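Local atomic coordinates of short chain dehydrogenase (A0QTM2 homolog) (Mycobacterium thermoresistibile, PDB entry 3SC4), a protein that probably catalyses an NAD(P)-dependent oxidation or reduction, as a member of the short-chain dehydrogenase family with a Rossmann-type fold. Residues D78-A83 and Y129-S134; T11-G16 and A82-T87; D73-D78 and N121-R126. One frame throughout, in Å; residues are numbered along the deposited sequence. Where two conformers were deposited one is given.

Contact 1: residues D78-A83 and Y129-S134; sequences DAVAAA and YAVSQS
Helix segments 78-83 and 129-134 run roughly the same way, their axes crossing at -36° and coming within 9.5 Å, with Val80 nearest Val131 and, one residue on from Val80 and three on from Val131, Ala81 beside Ser134. Val80 carries the contact. Its CG1, held anti to the backbone N (chi1 169°), is the branch that reaches across, and it lands on the backbone of the other helix: 3.8 Å from Ala130 O and 3.9 Å from Val131 CA. Round that landing point sit three side chains. CB of Ser134 touches Val80 CG1 at 4.1 Å, CG2 of Val131 meets the same methyl of Val80 at 4.1 Å, and the CB of Ala130 lies slightly farther off. Val80 CG1 thus sits over the backbone of the other helix among Ala130, Val131 and Ser134.

In the Rossmann-type fold of this family both helices, 77-91 and 114-135, pack side by side on one face of the central parallel sheet. Val131 links its helix to that sheet: its side chain also touches Phe13 of strand 11-15 and Cys97 of strand 96-99.

At the more exposed end, Ser134 brings a hydroxyl to the interface. It turns its OG anti to its own backbone N (chi1 174°), which extends the hydroxyl across to the neighbouring helix, where Ser134 OG rests 3.9 Å from Ala81 CA in plain van der Waals contact. On helix 114-135, Tyr129 and Gln133 turn instead to the second subunit, where Tyr129 OH and Gln133 NE2 bond to backbone carbonyls of Val112 and Ile109 of that chain and the Tyr129 ring stacks with its Phe117.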
loop_
_atom_site.group_PDB
_atom_site.type_symbol
_atom_site.label_atom_id
_atom_site.label_comp_id
_atom_site.label_asym_id
_atom_site.label_seq_id
_atom_site.Cartn_x
_atom_site.Cartn_y
_atom_site.Cartn_z
ATOM N N ASP B 78 -4.358 18.696 8.736
ATOM C CA ASP B 78 -5.045 19.962 8.968
ATOM C C ASP B 78 -4.805 20.909 7.801
ATOM O O ASP B 78 -5.741 21.552 7.341
ATOM C CB ASP B 78 -4.617 20.576 10.309
ATOM C CG ASP B 78 -5.055 19.717 11.519
ATOM O OD1 ASP B 78 -6.118 19.075 11.445
ATOM O OD2 ASP B 78 -4.343 19.682 12.545
ATOM N N ALA B 79 -3.568 20.953 7.297
ATOM C CA ALA B 79 -3.246 21.819 6.159
ATOM C C ALA B 79 -4.048 21.393 4.945
ATOM O O ALA B 79 -4.524 22.249 4.185
ATOM C CB ALA B 79 -1.725 21.844 5.843
ATOM N N VAL B 80 -4.235 20.079 4.788
ATOM C CA VAL B 80 -5.046 19.569 3.699
ATOM C C VAL B 80 -6.483 20.035 3.858
ATOM O O VAL B 80 -7.082 20.565 2.898
ATOM C CB VAL B 80 -4.962 18.022 3.579
ATOM C CG1 VAL B 80 -6.022 17.493 2.610
ATOM C CG2 VAL B 80 -3.583 17.625 3.109
ATOM N N ALA B 81 -7.033 19.870 5.059
ATOM C CA ALA B 81 -8.412 20.311 5.337
ATOM C C ALA B 81 -8.548 21.802 5.063
ATOM O O ALA B 81 -9.529 22.236 4.453
ATOM C CB ALA B 81 -8.821 20.005 6.782
ATOM N N ALA B 82 -7.565 22.581 5.508
ATOM C CA ALA B 82 -7.602 24.034 5.313
ATOM C C ALA B 82 -7.526 24.387 3.832
ATOM O O ALA B 82 -8.235 25.286 3.382
ATOM C CB ALA B 82 -6.494 24.737 6.102
ATOM N N ALA B 83 -6.728 23.655 3.054
ATOM C CA ALA B 83 -6.663 23.944 1.618
ATOM C C ALA B 83 -7.991 23.623 0.910
ATOM O O ALA B 83 -8.437 24.361 0.028
ATOM C CB ALA B 83 -5.533 23.229 0.986
ATOM N N TYR B 129 -4.983 9.575 0.257
ATOM C CA TYR B 129 -6.092 9.285 1.145
ATOM C C TYR B 129 -6.650 10.602 1.736
ATOM O O TYR B 129 -7.839 10.893 1.610
ATOM C CB TYR B 129 -5.628 8.331 2.250
ATOM C CG TYR B 129 -6.727 7.872 3.187
ATOM C CD1 TYR B 129 -7.515 6.778 2.872
ATOM C CD2 TYR B 129 -6.973 8.522 4.384
ATOM C CE1 TYR B 129 -8.506 6.349 3.726
ATOM C CE2 TYR B 129 -7.991 8.106 5.236
ATOM C CZ TYR B 129 -8.745 7.013 4.891
ATOM O OH TYR B 129 -9.751 6.576 5.700
ATOM N N ALA B 130 -5.783 11.402 2.356
ATOM C CA ALA B 130 -6.217 12.644 3.033
ATOM C C ALA B 130 -6.852 13.652 2.055
ATOM O O ALA B 130 -7.932 14.184 2.301
ATOM C CB ALA B 130 -5.036 13.280 3.776
ATOM N N VAL B 131 -6.183 13.891 0.939
ATOM C CA VAL B 131 -6.713 14.795 -0.070
ATOM C C VAL B 131 -8.072 14.303 -0.595
ATOM O O VAL B 131 -9.016 15.101 -0.674
ATOM C CB VAL B 131 -5.715 14.964 -1.247
ATOM C CG1 VAL B 131 -6.400 15.502 -2.494
ATOM C CG2 VAL B 131 -4.553 15.869 -0.832
ATOM N N SER B 132 -8.167 13.008 -0.942
ATOM C CA SER B 132 -9.396 12.458 -1.493
ATOM C C SER B 132 -10.509 12.512 -0.464
ATOM O O SER B 132 -11.600 12.921 -0.772
ATOM C CB SER B 132 -9.217 11.014 -1.997
ATOM O OG SER B 132 -8.290 10.909 -3.090
ATOM N N GLN B 133 -10.221 12.121 0.770
ATOM C CA GLN B 133 -11.207 12.113 1.825
ATOM C C GLN B 133 -11.753 13.493 2.052
ATOM O O GLN B 133 -12.964 13.690 2.267
ATOM C CB GLN B 133 -10.583 11.625 3.125
ATOM C CG GLN B 133 -11.524 11.610 4.337
ATOM C CD GLN B 133 -10.762 11.285 5.610
ATOM O OE1 GLN B 133 -9.925 12.072 6.054
ATOM N NE2 GLN B 133 -11.026 10.116 6.188
ATOM N N SER B 134 -10.860 14.461 2.043
ATOM C CA SER B 134 -11.271 15.805 2.376
ATOM C C SER B 134 -12.099 16.414 1.237
ATOM O O SER B 134 -13.024 17.187 1.494
ATOM C CB SER B 134 -10.055 16.651 2.729
ATOM O OG SER B 134 -10.431 17.983 2.923
#

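Contact 2: residues T11-G16 and A82-T87; sequences TMFISG and AAVAKT
The ring of Phe13 reaches from strand 11-15 to helix segment 82-87 and is met there both on a face and along an edge. Over one face stands Val84, whose CG2 lies 4.0 Å from the ring centroid and 19° off the ring normal, a CH-pi contact displaced toward the rim; the two side chains are roughly perpendicular. The edge belongs to Thr87: its OG1 sits in the plane of the ring, 3.3 Å from Phe13 CD1, so the hydroxyl oxygen looks at ring hydrogens and away from the pi cloud. Farther round the rim, Phe13 CZ packs on the methyl CB of Ala83 at 4.0 Å. Phe13 is brought to this spot by its first torsion, which sets CG anti to the backbone N (chi1 -170°) and carries the ring outward from the sheet.

Thr87 has its rotation fixed by its own helix. OG1 donates to Ala83 O over 2.9 Å, while the backbone N of Thr87 bonds the same carbonyl from the other face of its plane, so Ala83 O is gripped twice. With OG1 committed there, Thr87 CG2 is left to point at the strand, where it meets CG2 of Thr11 at 4.1 Å; the two threonine side chains lie alongside each other, pointing opposite ways. Thr11 OG1 bonds instead to Asn35 ND2.

Cys135 of helix 114-135 adds to the packing on Phe13. The strand and helix segments run nearly antiparallel, at 161°, with axes 10.1 Å apart: a helix laid against a parallel beta-sheet, as in the three-layer alpha/beta/alpha sandwich of the Rossmann fold, with Phe13 packed between the two.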
loop_
_atom_site.group_PDB
_atom_site.type_symbol
_atom_site.label_atom_id
_atom_site.label_comp_id
_atom_site.label_asym_id
_atom_site.label_seq_id
_atom_site.Cartn_x
_atom_site.Cartn_y
_atom_site.Cartn_z
ATOM N N THR B 11 -14.619 23.111 -11.128
ATOM C CA THR B 11 -13.550 23.384 -10.188
ATOM C C THR B 11 -12.685 22.159 -9.947
ATOM O O THR B 11 -13.201 21.112 -9.599
ATOM C CB THR B 11 -14.130 23.849 -8.863
ATOM O OG1 THR B 11 -14.767 25.115 -9.064
ATOM C CG2 THR B 11 -13.036 24.015 -7.821
ATOM N N MET B 12 -11.371 22.307 -10.120
ATOM C CA MET B 12 -10.395 21.252 -9.810
ATOM C C MET B 12 -9.534 21.540 -8.584
ATOM O O MET B 12 -9.033 22.648 -8.418
ATOM C CB MET B 12 -9.451 21.041 -10.985
ATOM C CG MET B 12 -8.337 20.027 -10.710
ATOM S SD MET B 12 -7.655 19.344 -12.231
ATOM C CE MET B 12 -6.556 20.628 -12.746
ATOM N N PHE B 13 -9.353 20.521 -7.745
ATOM C CA PHE B 13 -8.360 20.531 -6.678
ATOM C C PHE B 13 -7.218 19.587 -7.056
ATOM O O PHE B 13 -7.438 18.398 -7.244
ATOM C CB PHE B 13 -8.973 20.078 -5.362
ATOM C CG PHE B 13 -8.057 20.284 -4.172
ATOM C CD1 PHE B 13 -8.064 21.489 -3.464
ATOM C CD2 PHE B 13 -7.184 19.285 -3.771
ATOM C CE1 PHE B 13 -7.230 21.678 -2.382
ATOM C CE2 PHE B 13 -6.335 19.474 -2.697
ATOM C CZ PHE B 13 -6.370 20.676 -1.986
ATOM N N ILE B 14 -6.004 20.100 -7.148
ATOM C CA ILE B 14 -4.884 19.278 -7.570
ATOM C C ILE B 14 -3.718 19.397 -6.590
ATOM O O ILE B 14 -3.332 20.499 -6.200
ATOM C CB ILE B 14 -4.459 19.587 -9.039
ATOM C CG1 ILE B 14 -3.357 18.629 -9.492
ATOM C CG2 ILE B 14 -4.035 21.026 -9.217
ATOM C CD1 ILE B 14 -2.992 18.774 -10.963
ATOM N N SER B 15 -3.230 18.241 -6.134
ATOM C CA SER B 15 -2.021 18.173 -5.338
ATOM C C SER B 15 -0.864 18.174 -6.319
ATOM O O SER B 15 -0.869 17.470 -7.348
ATOM C CB SER B 15 -1.965 16.925 -4.467
ATOM O OG SER B 15 -1.813 15.761 -5.267
ATOM N N GLY B 16 0.140 18.941 -5.928
ATOM C CA GLY B 16 1.180 19.380 -6.821
ATOM C C GLY B 16 0.607 20.479 -7.687
ATOM O O GLY B 16 -0.105 21.382 -7.218
ATOM N N ALA B 82 -7.565 22.581 5.508
ATOM C CA ALA B 82 -7.602 24.034 5.313
ATOM C C ALA B 82 -7.526 24.387 3.832
ATOM O O ALA B 82 -8.235 25.286 3.382
ATOM C CB ALA B 82 -6.494 24.737 6.102
ATOM N N ALA B 83 -6.728 23.655 3.054
ATOM C CA ALA B 83 -6.663 23.944 1.618
ATOM C C ALA B 83 -7.991 23.623 0.910
ATOM O O ALA B 83 -8.437 24.361 0.028
ATOM C CB ALA B 83 -5.533 23.229 0.986
ATOM N N VAL B 84 -8.648 22.546 1.311
ATOM C CA VAL B 84 -9.931 22.193 0.686
ATOM C C VAL B 84 -11.047 23.204 1.047
ATOM O O VAL B 84 -11.758 23.706 0.158
ATOM C CB VAL B 84 -10.325 20.738 1.023
ATOM C CG1 VAL B 84 -11.811 20.495 0.763
ATOM C CG2 VAL B 84 -9.438 19.789 0.229
ATOM N N ALA B 85 -11.158 23.513 2.342
ATOM C CA ALA B 85 -12.062 24.571 2.842
ATOM C C ALA B 85 -11.833 25.901 2.134
ATOM O O ALA B 85 -12.781 26.641 1.879
ATOM C CB ALA B 85 -11.902 24.759 4.351
ATOM N N LYS B 86 -10.580 26.215 1.833
ATOM C CA LYS B 86 -10.270 27.464 1.169
ATOM C C LYS B 86 -10.735 27.396 -0.284
ATOM O O LYS B 86 -11.235 28.381 -0.828
ATOM C CB LYS B 86 -8.782 27.787 1.262
ATOM C CG LYS B 86 -8.480 29.236 1.106
ATOM C CD LYS B 86 -6.985 29.509 0.910
ATOM C CE LYS B 86 -6.741 31.022 0.622
ATOM N NZ LYS B 86 -5.311 31.311 0.243
ATOM N N THR B 87 -10.614 26.223 -0.890
ATOM C CA THR B 87 -11.064 26.017 -2.259
ATOM C C THR B 87 -12.598 26.168 -2.323
ATOM O O THR B 87 -13.137 26.842 -3.215
ATOM C CB THR B 87 -10.602 24.612 -2.769
ATOM O OG1 THR B 87 -9.166 24.555 -2.780
ATOM C CG2 THR B 87 -11.144 24.297 -4.172
#

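Contact 3: residues D73-D78 and N121-R126; sequences DIRDGD and NGIQVR
Arg75, Ile123 and Ile74 bury the most surface here, with Arg126 close behind. Arg75 was modelled in two conformers; in one of them its aliphatic part lies along helix segment 121-126. There Arg75 CG rests on the backbone of Gly122, 3.7 Å from Gly122 C, where the lack of a side chain permits so near an approach. Arg75 CD then passes obliquely over the next residue, 3.9 Å from Ile123 CG1. A bend at chi3 (-47°) folds the chain back, so that in this conformer NE makes a long, weak and tentative salt bridge to Asp73 OD1. Asp73 OD1 also accepts from Arg75 N at 3.0 Å, closing an Asx turn on top of the type I turn from Asp73 to Asp76.

Ile123 is shared. Ile123 CG1, the branch that meets Arg75, also touches CG2 of Ile74 at 3.9 Å. Ile74 CD1 reaches Ile123 O at 3.5 Å.

Arg126 supplies the polar tie. Its chain is extended from CG to NE, carrying the guanidinium across to the turn, where NH1 donates to Arg75 O at 2.6 Å; the bond is well bent (131° at the hydrogen) and comes in above the carbonyl plane. NH2 gives a second link through a water that accepts from it and from Gly77 N, the first residue of helix 77-91. NE is occupied by a salt bridge to Asp118 of the second subunit, so one guanidinium joins the turn to the dimer interface.

The turn follows strand 66-71, an outer strand of the sheet within this chain, and leads into helix 77-91, whose N-cap is Asp76. It lies against the middle of helix 114-135, with Lys41, just past strand 35-40, touching Asp73 and Arg75.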
loop_
_atom_site.group_PDB
_atom_site.type_symbol
_atom_site.label_atom_id
_atom_site.label_comp_id
_atom_site.label_asym_id
_atom_site.label_seq_id
_atom_site.Cartn_x
_atom_site.Cartn_y
_atom_site.Cartn_z
ATOM N N ASP B 73 1.311 21.619 3.351
ATOM C CA ASP B 73 1.983 20.324 3.378
ATOM C C ASP B 73 0.938 19.195 3.345
ATOM O O ASP B 73 0.188 18.985 4.310
ATOM C CB ASP B 73 2.869 20.233 4.639
ATOM C CG ASP B 73 3.810 19.031 4.617
ATOM O OD1 ASP B 73 3.615 18.145 3.759
ATOM O OD2 ASP B 73 4.731 18.969 5.460
ATOM N N ILE B 74 0.906 18.466 2.241
ATOM C CA ILE B 74 -0.008 17.319 2.078
ATOM C C ILE B 74 0.158 16.247 3.171
ATOM O O ILE B 74 -0.698 15.391 3.326
ATOM C CB ILE B 74 0.248 16.640 0.728
ATOM C CG1 ILE B 74 -0.765 15.548 0.416
ATOM C CG2 ILE B 74 1.673 16.021 0.706
ATOM C CD1 ILE B 74 -0.612 15.008 -1.032
ATOM N N ARG B 75 1.288 16.274 3.878
ATOM C CA ARG B 75 1.531 15.337 4.965
ATOM C C ARG B 75 0.914 15.819 6.264
ATOM O O ARG B 75 0.865 15.071 7.226
ATOM C CB ARG B 75 3.028 15.084 5.146
ATOM C CG ARG B 75 3.590 14.042 4.182
ATOM C CD ARG B 75 5.108 14.077 4.172
ATOM N NE ARG B 75 5.629 15.437 4.054
ATOM C CZ ARG B 75 6.861 15.787 4.403
ATOM N NH1 ARG B 75 7.694 14.876 4.895
ATOM N NH2 ARG B 75 7.265 17.038 4.274
ATOM N N ASP B 76 0.427 17.063 6.286
ATOM C CA ASP B 76 -0.250 17.620 7.459
ATOM C C ASP B 76 -1.732 17.646 7.133
ATOM O O ASP B 76 -2.168 18.359 6.228
ATOM C CB ASP B 76 0.312 19.014 7.768
ATOM C CG ASP B 76 -0.408 19.732 8.904
ATOM O OD1 ASP B 76 -1.433 19.248 9.411
ATOM O OD2 ASP B 76 0.062 20.831 9.275
ATOM N N GLY B 77 -2.493 16.849 7.866
ATOM C CA GLY B 77 -3.900 16.631 7.580
ATOM C C GLY B 77 -4.746 17.871 7.770
ATOM O O GLY B 77 -5.733 18.081 7.058
ATOM N N ASP B 78 -4.358 18.696 8.736
ATOM C CA ASP B 78 -5.045 19.962 8.968
ATOM C C ASP B 78 -4.805 20.909 7.801
ATOM O O ASP B 78 -5.741 21.552 7.341
ATOM C CB ASP B 78 -4.617 20.576 10.309
ATOM C CG ASP B 78 -5.055 19.717 11.519
ATOM O OD1 ASP B 78 -6.118 19.075 11.445
ATOM O OD2 ASP B 78 -4.343 19.682 12.545
ATOM N N ASN B 121 5.522 7.233 1.417
ATOM C CA ASN B 121 4.269 6.744 1.941
ATOM C C ASN B 121 3.431 7.966 2.325
ATOM O O ASN B 121 2.236 8.057 1.982
ATOM C CB ASN B 121 4.568 5.840 3.132
ATOM C CG ASN B 121 3.313 5.235 3.794
ATOM O OD1 ASN B 121 2.708 4.268 3.286
ATOM N ND2 ASN B 121 2.988 5.735 4.982
ATOM N N GLY B 122 4.069 8.950 2.967
ATOM C CA GLY B 122 3.350 10.128 3.458
ATOM C C GLY B 122 2.667 10.899 2.359
ATOM O O GLY B 122 1.471 11.169 2.422
ATOM N N ILE B 123 3.426 11.249 1.339
ATOM C CA ILE B 123 2.894 12.092 0.305
ATOM C C ILE B 123 1.925 11.318 -0.595
ATOM O O ILE B 123 0.901 11.850 -0.999
ATOM C CB ILE B 123 4.018 12.707 -0.537
ATOM C CG1 ILE B 123 4.809 13.712 0.318
ATOM C CG2 ILE B 123 3.437 13.400 -1.711
ATOM C CD1 ILE B 123 6.075 14.277 -0.353
ATOM N N GLN B 124 2.228 10.069 -0.895
ATOM C CA GLN B 124 1.483 9.352 -1.931
ATOM C C GLN B 124 0.325 8.485 -1.428
ATOM O O GLN B 124 -0.775 8.523 -1.999
ATOM C CB GLN B 124 2.444 8.528 -2.816
ATOM C CG GLN B 124 3.167 9.414 -3.814
ATOM C CD GLN B 124 4.478 8.865 -4.383
ATOM O OE1 GLN B 124 4.799 9.127 -5.556
ATOM N NE2 GLN B 124 5.256 8.161 -3.559
ATOM N N VAL B 125 0.565 7.685 -0.400
ATOM C CA VAL B 125 -0.460 6.772 0.086
ATOM C C VAL B 125 -1.316 7.534 1.062
ATOM O O VAL B 125 -2.495 7.696 0.849
ATOM C CB VAL B 125 0.128 5.563 0.771
ATOM C CG1 VAL B 125 -0.975 4.613 1.163
ATOM C CG2 VAL B 125 1.172 4.892 -0.147
ATOM N N ARG B 126 -0.700 8.054 2.105
ATOM C CA ARG B 126 -1.413 8.853 3.081
ATOM C C ARG B 126 -1.974 10.124 2.436
ATOM O O ARG B 126 -3.134 10.476 2.642
ATOM C CB ARG B 126 -0.490 9.187 4.238
ATOM C CG ARG B 126 -1.211 9.799 5.423
ATOM C CD ARG B 126 -0.270 10.015 6.594
ATOM N NE ARG B 126 -0.899 10.640 7.763
ATOM C CZ ARG B 126 -0.917 11.947 8.019
ATOM N NH1 ARG B 126 -0.400 12.810 7.152
ATOM N NH2 ARG B 126 -1.480 12.410 9.145
HETATM O O HOH W 1 -1.821 15.056 10.313
#

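Overall arrangement
Contacts 1 and 2 are buried, whereas contact 3 lies at the surface. Helix 77-91 runs through all three: contact 3 takes the turn leading into it, contact 1 its first turns, and contact 2 its next turn against strand 11-15. Contact 1 joins helix 77-91 to helix 114-135, and contact 3 joins the turn before it to the same helix; both border the second subunit, while no other chain touches contact 2. Ser134 packs on Val84 between contacts 1 and 2, and Val131 on Ile74 between contacts 1 and 3. The chemistry changes accordingly: aliphatic groups and a serine in contact 1, an aromatic ring in contact 2, and isoleucines beside arginines, a carbonyl and a water in contact 3.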